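Soluble lytic transglycosylase B3 (Pseudomonas aeruginosa, PDB 5ANZ) probably cleaves peptidoglycan as a lytic transglycosylase in bacterial cell-wall turnover, and carries a bound calcium ion and a putative peptidoglycan-binding domain. Local coordinates at residues L304-H309 against G351-E356; R370-R375 against K392-C397. One frame throughout, in Å; residues are numbered along the deposited sequence.

In the fold
The two contacts follow one another along the chain, interaction 1 closing before interaction 2 opens. Their centres are 21 Å apart; their nearest atoms, about 6 Å apart, do not touch. Interaction 1 sits beside the five-stranded antiparallel sheet: the loop between strands 300-304 and 313-316 receives the connection running from helix 330-343 to helix 362-374. Interaction 2 lies in the putative peptidoglycan-binding domain, where helix 362-374 packs against helix 388-401. A few residues after 351-356 the chain enters helix 362-374, which carries one side of interaction 2. The hydrogen bond from His309 N to Asp406 OD2 is a second link between the sheet loop and this domain, besides the chain itself.

Interaction 1 (L304-H309 against G351-E356); sequences LLPAGH and GAWPLE
Trp353 presents the outer edge of its six-membered ring to the turn formed by Pro306 and Ala307. From CB, chi1 of -66° sets CG beside the backbone N and anti to the carbonyl carbon, which carries the indole across to residues 304-309. Trp353 CE3 is the first ring atom to arrive, 3.7 Å from Ala307 CB. Trp353 CZ3 lies 3.6 Å from Ala307 CB, a methyl in the plane of the ring. At the far end Trp353 CH2 is 3.6 Å from Pro306 CG. The two side chains cross at about a right angle, and Pro306 CG lies at the ring edge, near its plane but less exactly in it than the Ala307 methyl. Pro354 adds a second apolar surface: its CD is 3.9 Å from Ala307 CB. No hydrogen bond joins the segments; the contact is apolar packing. Val96 and Leu100 of helix 96-103 also touch the indole, while Leu334 of helix 330-343 reaches Pro306. Within the receiving loop, Gly308 N bonds to Leu305 O at 3.2 Å, closing a beta turn with Pro306 and Ala307 at its corners. That turn belongs to the loop of a beta hairpin, strands 300-304 and 313-316, on which the connection from helix 330-343 to helix 362-374 rests.

Interaction 2 (R370-R375 against K392-C397); sequences RQLAAR and KAIRAC
Leu372 projects from helix 362-374 onto Ala393, Ile394 and Cys397 of helix 388-401, forming part of the buried core of the small helical putative peptidoglycan-binding domain. Its two methyl branches divide the work. Leu372 CD1 lies 3.9 Å from Ile394 CG1 and also touches the Ala393 methyl. Leu372 CD2 lies 3.6 Å from Cys397 CB and meets the carbonyl oxygen of Ala393 as well. The leucine thus spans one turn of the partner helix, Ala393 to Cys397, a turn tied by the bond from Cys397 N to Ala393 O. Ile394 takes part differently: its CB points away from residues 370-375, and the contact is made by CG1, which chi1 of -68° sets beside the backbone N. The helix segments cross at 58° with their axes 10.3 Å apart. Further out, helix 411-417 closes over the contact, Leu413 touching Ile394 and Leu417 touching Cys397. Arg375 NH2 forms a salt bridge with Glu400 OE2 on the partner helix. Arg395, whose CB points away from residues 370-375, forms a salt bridge from NH1 to Glu269 OE2, and its NE and NH2 bond to the carbonyls of Ala405 and Ala268. At the core, Cys397 SG, anti to its own N with chi1 of -170°, comes to 4.0 Å from Leu372 CD2.

Interaction 1 (L304-H309 against G351-E356)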
ATOM      1  N   LEU A 304       4.814   0.517  15.811  1.00 24.25           N
ATOM      2  CA  LEU A 304       5.450  -0.015  14.615  1.00 22.81           C
ATOM      3  C   LEU A 304       6.982   0.008  14.720  1.00 26.50           C
ATOM      4  O   LEU A 304       7.577   1.049  15.014  1.00 26.84           O
ATOM      5  CB  LEU A 304       4.995   0.785  13.396  1.00 23.18           C
ATOM      6  CG  LEU A 304       5.522   0.427  12.009  1.00 25.53           C
ATOM      7  CD1 LEU A 304       4.954  -0.891  11.511  1.00 28.42           C
ATOM      8  CD2 LEU A 304       5.177   1.557  11.056  1.00 27.80           C
ATOM      9  N   LEU A 305       7.607  -1.147  14.491  1.00 25.42           N
ATOM     10  CA  LEU A 305       9.067  -1.266  14.486  1.00 26.57           C
ATOM     11  C   LEU A 305       9.553  -1.824  13.148  1.00 29.15           C
ATOM     12  O   LEU A 305       9.789  -3.028  13.038  1.00 34.63           O
ATOM     13  CB  LEU A 305       9.553  -2.192  15.604  1.00 30.19           C
ATOM     14  CG  LEU A 305       9.484  -1.777  17.070  1.00 34.68           C
ATOM     15  CD1 LEU A 305       9.815  -2.966  17.960  1.00 35.89           C
ATOM     16  CD2 LEU A 305      10.455  -0.639  17.327  1.00 29.99           C
ATOM     17  N   PRO A 306       9.720  -0.960  12.139  1.00 29.86           N
ATOM     18  CA  PRO A 306       9.971  -1.459  10.779  1.00 27.97           C
ATOM     19  C   PRO A 306      11.270  -2.269  10.630  1.00 33.69           C
ATOM     20  O   PRO A 306      11.363  -3.080   9.706  1.00 31.29           O
ATOM     21  CB  PRO A 306      10.025  -0.182   9.929  1.00 28.53           C
ATOM     22  CG  PRO A 306      10.203   0.944  10.889  1.00 35.17           C
ATOM     23  CD  PRO A 306       9.627   0.509  12.201  1.00 28.82           C
ATOM     24  N   ALA A 307      12.242  -2.075  11.522  1.00 25.44           N
ATOM     25  CA  ALA A 307      13.472  -2.869  11.474  1.00 26.97           C
ATOM     26  C   ALA A 307      13.829  -3.480  12.824  1.00 28.63           C
ATOM     27  O   ALA A 307      15.009  -3.625  13.151  1.00 34.47           O
ATOM     28  CB  ALA A 307      14.623  -2.013  10.964  1.00 28.73           C
ATOM     29  N   GLY A 308      12.823  -3.848  13.611  1.00 29.86           N
ATOM     30  CA  GLY A 308      13.067  -4.522  14.874  1.00 30.62           C
ATOM     31  C   GLY A 308      13.528  -3.596  15.989  1.00 30.81           C
ATOM     32  O   GLY A 308      13.540  -2.366  15.812  1.00 28.83           O
ATOM     33  N   HIS A 309      13.920  -4.188  17.121  1.00 29.69           N
ATOM     34  CA  HIS A 309      14.187  -3.421  18.337  1.00 32.32           C
ATOM     35  C   HIS A 309      15.385  -2.478  18.240  1.00 32.42           C
ATOM     36  O   HIS A 309      15.481  -1.531  19.019  1.00 33.68           O
ATOM     37  CB  HIS A 309      14.369  -4.353  19.541  1.00 30.48           C
ATOM     38  CG  HIS A 309      15.709  -5.016  19.626  1.00 30.89           C
ATOM     39  ND1 HIS A 309      16.025  -6.148  18.906  1.00 37.12           N
ATOM     40  CD2 HIS A 309      16.796  -4.738  20.386  1.00 32.49           C
ATOM     41  CE1 HIS A 309      17.257  -6.527  19.201  1.00 37.96           C
ATOM     42  NE2 HIS A 309      17.745  -5.693  20.103  1.00 38.66           N
ATOM     43  N   GLY A 351      15.922   8.012  15.088  1.00 27.85           N
ATOM     44  CA  GLY A 351      16.577   6.773  15.457  1.00 27.16           C
ATOM     45  C   GLY A 351      17.312   6.184  14.267  1.00 27.97           C
ATOM     46  O   GLY A 351      16.798   6.168  13.154  1.00 31.88           O
ATOM     47  N   ALA A 352      18.517   5.687  14.501  1.00 30.08           N
ATOM     48  CA  ALA A 352      19.320   5.145  13.412  1.00 33.49           C
ATOM     49  C   ALA A 352      18.800   3.793  12.942  1.00 31.29           C
ATOM     50  O   ALA A 352      18.234   3.029  13.720  1.00 33.63           O
ATOM     51  CB  ALA A 352      20.793   5.032  13.838  1.00 38.73           C
ATOM     52  N   TRP A 353      18.977   3.515  11.656  1.00 32.35           N
ATOM     53  CA  TRP A 353      18.660   2.202  11.114  1.00 31.61           C
ATOM     54  C   TRP A 353      19.804   1.226  11.387  1.00 31.37           C
ATOM     55  O   TRP A 353      20.976   1.602  11.310  1.00 36.90           O
ATOM     56  CB  TRP A 353      18.398   2.275   9.611  1.00 32.91           C
ATOM     57  CG  TRP A 353      17.178   3.055   9.252  1.00 31.01           C
ATOM     58  CD1 TRP A 353      17.127   4.347   8.817  1.00 39.32           C
ATOM     59  CD2 TRP A 353      15.827   2.595   9.306  1.00 32.53           C
ATOM     60  NE1 TRP A 353      15.826   4.717   8.588  1.00 35.77           N
ATOM     61  CE2 TRP A 353      15.005   3.660   8.880  1.00 30.50           C
ATOM     62  CE3 TRP A 353      15.231   1.381   9.664  1.00 31.54           C
ATOM     63  CZ2 TRP A 353      13.615   3.550   8.814  1.00 33.20           C
ATOM     64  CZ3 TRP A 353      13.850   1.272   9.600  1.00 31.07           C
ATOM     65  CH2 TRP A 353      13.059   2.352   9.175  1.00 32.26           C
ATOM     66  N   PRO A 354      19.467  -0.031  11.695  1.00 33.52           N
ATOM     67  CA  PRO A 354      20.512  -1.037  11.911  1.00 34.22           C
ATOM     68  C   PRO A 354      21.371  -1.238  10.660  1.00 43.85           C
ATOM     69  O   PRO A 354      20.829  -1.399   9.568  1.00 42.92           O
ATOM     70  CB  PRO A 354      19.718  -2.306  12.236  1.00 37.57           C
ATOM     71  CG  PRO A 354      18.382  -1.818  12.700  1.00 36.23           C
ATOM     72  CD  PRO A 354      18.118  -0.586  11.895  1.00 32.30           C
ATOM     73  N   LEU A 355      22.691  -1.226  10.822  1.00 45.85           N
ATOM     74  CA  LEU A 355      23.599  -1.422   9.694  1.00 53.51           C
ATOM     75  C   LEU A 355      23.441  -2.805   9.085  1.00 48.04           C
ATOM     76  O   LEU A 355      23.553  -2.976   7.872  1.00 46.58           O
ATOM     77  CB  LEU A 355      25.051  -1.221  10.124  1.00 60.66           C
ATOM     78  CG  LEU A 355      25.408   0.153  10.687  1.00 66.91           C
ATOM     79  CD1 LEU A 355      26.909   0.376  10.595  1.00 67.62           C
ATOM     80  CD2 LEU A 355      24.642   1.248   9.961  1.00 64.15           C
ATOM     81  N   GLU A 356      23.164  -3.783   9.941  1.00 43.87           N
ATOM     82  CA  GLU A 356      23.113  -5.187   9.545  1.00 45.24           C
ATOM     83  C   GLU A 356      21.769  -5.611   8.977  1.00 58.37           C
ATOM     84  O   GLU A 356      21.454  -6.800   8.939  1.00 67.75           O
ATOM     85  CB  GLU A 356      23.434  -6.077  10.740  1.00 42.71           C
ATOM     86  CG  GLU A 356      24.797  -5.862  11.340  1.00 46.67           C
ATOM     87  CD  GLU A 356      24.973  -6.653  12.619  1.00 42.94           C
ATOM     88  OE1 GLU A 356      24.335  -6.284  13.630  1.00 38.34           O
ATOM     89  OE2 GLU A 356      25.731  -7.643  12.609  1.00 43.16           O
TER

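Interaction 2 (R370-R375 against K392-C397)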
ATOM      1  N   ARG A 370      10.080 -23.218   8.358  1.00 33.79           N
ATOM      2  CA  ARG A 370      10.287 -24.655   8.543  1.00 34.10           C
ATOM      3  C   ARG A 370      11.151 -24.935   9.779  1.00 34.56           C
ATOM      4  O   ARG A 370      10.917 -25.908  10.510  1.00 35.47           O
ATOM      5  CB  ARG A 370      10.911 -25.273   7.287  1.00 34.75           C
ATOM      6  CG  ARG A 370       9.971 -25.320   6.092  1.00 34.92           C
ATOM      7  CD  ARG A 370      10.634 -25.996   4.898  1.00 36.51           C
ATOM      8  NE  ARG A 370       9.734 -26.120   3.755  1.00 36.46           N
ATOM      9  CZ  ARG A 370      10.138 -26.139   2.489  1.00 43.20           C
ATOM     10  NH1 ARG A 370      11.430 -26.043   2.202  1.00 37.64           N
ATOM     11  NH2 ARG A 370       9.254 -26.259   1.509  1.00 48.62           N
ATOM     12  N   GLN A 371      12.135 -24.075  10.025  1.00 35.87           N
ATOM     13  CA  GLN A 371      13.024 -24.250  11.175  1.00 34.94           C
ATOM     14  C   GLN A 371      12.296 -23.958  12.480  1.00 38.02           C
ATOM     15  O   GLN A 371      12.524 -24.632  13.492  1.00 41.72           O
ATOM     16  CB  GLN A 371      14.259 -23.351  11.049  1.00 38.82           C
ATOM     17  CG  GLN A 371      15.334 -23.901  10.122  1.00 45.52           C
ATOM     18  CD  GLN A 371      16.122 -25.015  10.770  1.00 60.29           C
ATOM     19  OE1 GLN A 371      17.182 -24.782  11.352  1.00 71.08           O
ATOM     20  NE2 GLN A 371      15.600 -26.234  10.691  1.00 55.50           N
ATOM     21  N   LEU A 372      11.418 -22.960  12.456  1.00 33.84           N
ATOM     22  CA  LEU A 372      10.616 -22.629  13.632  1.00 34.01           C
ATOM     23  C   LEU A 372       9.720 -23.807  13.998  1.00 35.11           C
ATOM     24  O   LEU A 372       9.659 -24.220  15.166  1.00 37.91           O
ATOM     25  CB  LEU A 372       9.769 -21.374  13.380  1.00 33.92           C
ATOM     26  CG  LEU A 372      10.511 -20.039  13.315  1.00 32.74           C
ATOM     27  CD1 LEU A 372       9.649 -18.981  12.650  1.00 33.66           C
ATOM     28  CD2 LEU A 372      10.935 -19.599  14.719  1.00 34.08           C
ATOM     29  N   ALA A 373       9.027 -24.349  12.999  1.00 35.43           N
ATOM     30  CA  ALA A 373       8.118 -25.463  13.239  1.00 41.54           C
ATOM     31  C   ALA A 373       8.896 -26.655  13.779  1.00 43.15           C
ATOM     32  O   ALA A 373       8.412 -27.394  14.642  1.00 40.96           O
ATOM     33  CB  ALA A 373       7.373 -25.835  11.965  1.00 37.95           C
ATOM     34  N   ALA A 374      10.117 -26.824  13.287  1.00 38.29           N
ATOM     35  CA  ALA A 374      10.953 -27.954  13.697  1.00 38.91           C
ATOM     36  C   ALA A 374      11.380 -27.876  15.158  1.00 42.21           C
ATOM     37  O   ALA A 374      11.678 -28.893  15.779  1.00 42.79           O
ATOM     38  CB  ALA A 374      12.175 -28.048  12.804  1.00 38.81           C
ATOM     39  N   ARG A 375      11.419 -26.666  15.705  1.00 42.84           N
ATOM     40  CA  ARG A 375      11.768 -26.498  17.111  1.00 45.80           C
ATOM     41  C   ARG A 375      10.524 -26.358  17.981  1.00 47.95           C
ATOM     42  O   ARG A 375      10.619 -26.066  19.175  1.00 51.01           O
ATOM     43  CB  ARG A 375      12.678 -25.283  17.290  1.00 55.47           C
ATOM     44  CG  ARG A 375      14.064 -25.473  16.697  1.00 63.19           C
ATOM     45  CD  ARG A 375      14.935 -24.262  16.969  1.00 70.06           C
ATOM     46  NE  ARG A 375      14.936 -23.902  18.385  1.00 69.51           N
ATOM     47  CZ  ARG A 375      15.782 -24.401  19.279  1.00 72.69           C
ATOM     48  NH1 ARG A 375      16.700 -25.285  18.906  1.00 72.45           N
ATOM     49  NH2 ARG A 375      15.712 -24.018  20.546  1.00 77.25           N
ATOM     50  N   LYS A 392       4.416 -14.489  15.798  1.00 33.97           N
ATOM     51  CA  LYS A 392       4.167 -15.130  17.079  1.00 36.51           C
ATOM     52  C   LYS A 392       5.228 -16.196  17.350  1.00 35.11           C
ATOM     53  O   LYS A 392       5.806 -16.273  18.441  1.00 34.00           O
ATOM     54  CB  LYS A 392       2.766 -15.745  17.087  1.00 38.71           C
ATOM     55  CG  LYS A 392       2.195 -16.009  18.459  1.00 49.52           C
ATOM     56  CD  LYS A 392       0.746 -16.466  18.356  1.00 53.41           C
ATOM     57  CE  LYS A 392       0.142 -16.680  19.732  1.00 64.11           C
ATOM     58  NZ  LYS A 392       0.132 -15.421  20.533  1.00 69.46           N
ATOM     59  N   ALA A 393       5.485 -17.013  16.333  1.00 31.12           N
ATOM     60  CA  ALA A 393       6.462 -18.084  16.429  1.00 33.18           C
ATOM     61  C   ALA A 393       7.854 -17.513  16.589  1.00 31.41           C
ATOM     62  O   ALA A 393       8.668 -18.025  17.353  1.00 30.46           O
ATOM     63  CB  ALA A 393       6.394 -18.961  15.199  1.00 31.53           C
ATOM     64  N   ILE A 394       8.135 -16.452  15.842  1.00 30.05           N
ATOM     65  CA  ILE A 394       9.425 -15.801  15.940  1.00 32.77           C
ATOM     66  C   ILE A 394       9.651 -15.290  17.361  1.00 29.04           C
ATOM     67  O   ILE A 394      10.712 -15.520  17.936  1.00 29.29           O
ATOM     68  CB  ILE A 394       9.544 -14.652  14.923  1.00 28.65           C
ATOM     69  CG1 ILE A 394       9.586 -15.228  13.512  1.00 28.91           C
ATOM     70  CG2 ILE A 394      10.789 -13.818  15.188  1.00 29.88           C
ATOM     71  CD1 ILE A 394       9.445 -14.179  12.438  1.00 30.56           C
ATOM     72  N   ARG A 395       8.652 -14.622  17.932  1.00 29.33           N
ATOM     73  CA  ARG A 395       8.787 -14.084  19.285  1.00 29.97           C
ATOM     74  C   ARG A 395       9.046 -15.185  20.315  1.00 33.44           C
ATOM     75  O   ARG A 395       9.843 -15.004  21.237  1.00 33.74           O
ATOM     76  CB  ARG A 395       7.544 -13.287  19.671  1.00 34.29           C
ATOM     77  CG  ARG A 395       7.362 -12.040  18.847  1.00 31.69           C
ATOM     78  CD  ARG A 395       6.327 -11.129  19.485  1.00 31.87           C
ATOM     79  NE  ARG A 395       6.454  -9.768  18.986  1.00 47.38           N
ATOM     80  CZ  ARG A 395       5.710  -9.252  18.016  1.00 56.29           C
ATOM     81  NH1 ARG A 395       4.764  -9.987  17.441  1.00 37.89           N
ATOM     82  NH2 ARG A 395       5.910  -7.994  17.635  1.00 61.36           N
ATOM     83  N   ALA A 396       8.384 -16.328  20.164  1.00 31.31           N
ATOM     84  CA  ALA A 396       8.599 -17.431  21.105  1.00 32.66           C
ATOM     85  C   ALA A 396      10.034 -17.947  20.992  1.00 33.36           C
ATOM     86  O   ALA A 396      10.678 -18.285  21.990  1.00 33.81           O
ATOM     87  CB  ALA A 396       7.614 -18.561  20.854  1.00 34.47           C
ATOM     88  N   CYS A 397      10.533 -17.991  19.757  1.00 33.55           N
ATOM     89  CA  CYS A 397      11.881 -18.471  19.520  1.00 31.88           C
ATOM     90  C   CYS A 397      12.914 -17.483  20.055  1.00 36.62           C
ATOM     91  O   CYS A 397      13.916 -17.883  20.664  1.00 33.04           O
ATOM     92  CB  CYS A 397      12.094 -18.721  18.029  1.00 31.29           C
ATOM     93  SG  CYS A 397      13.630 -19.574  17.656  1.00 40.03           S
TER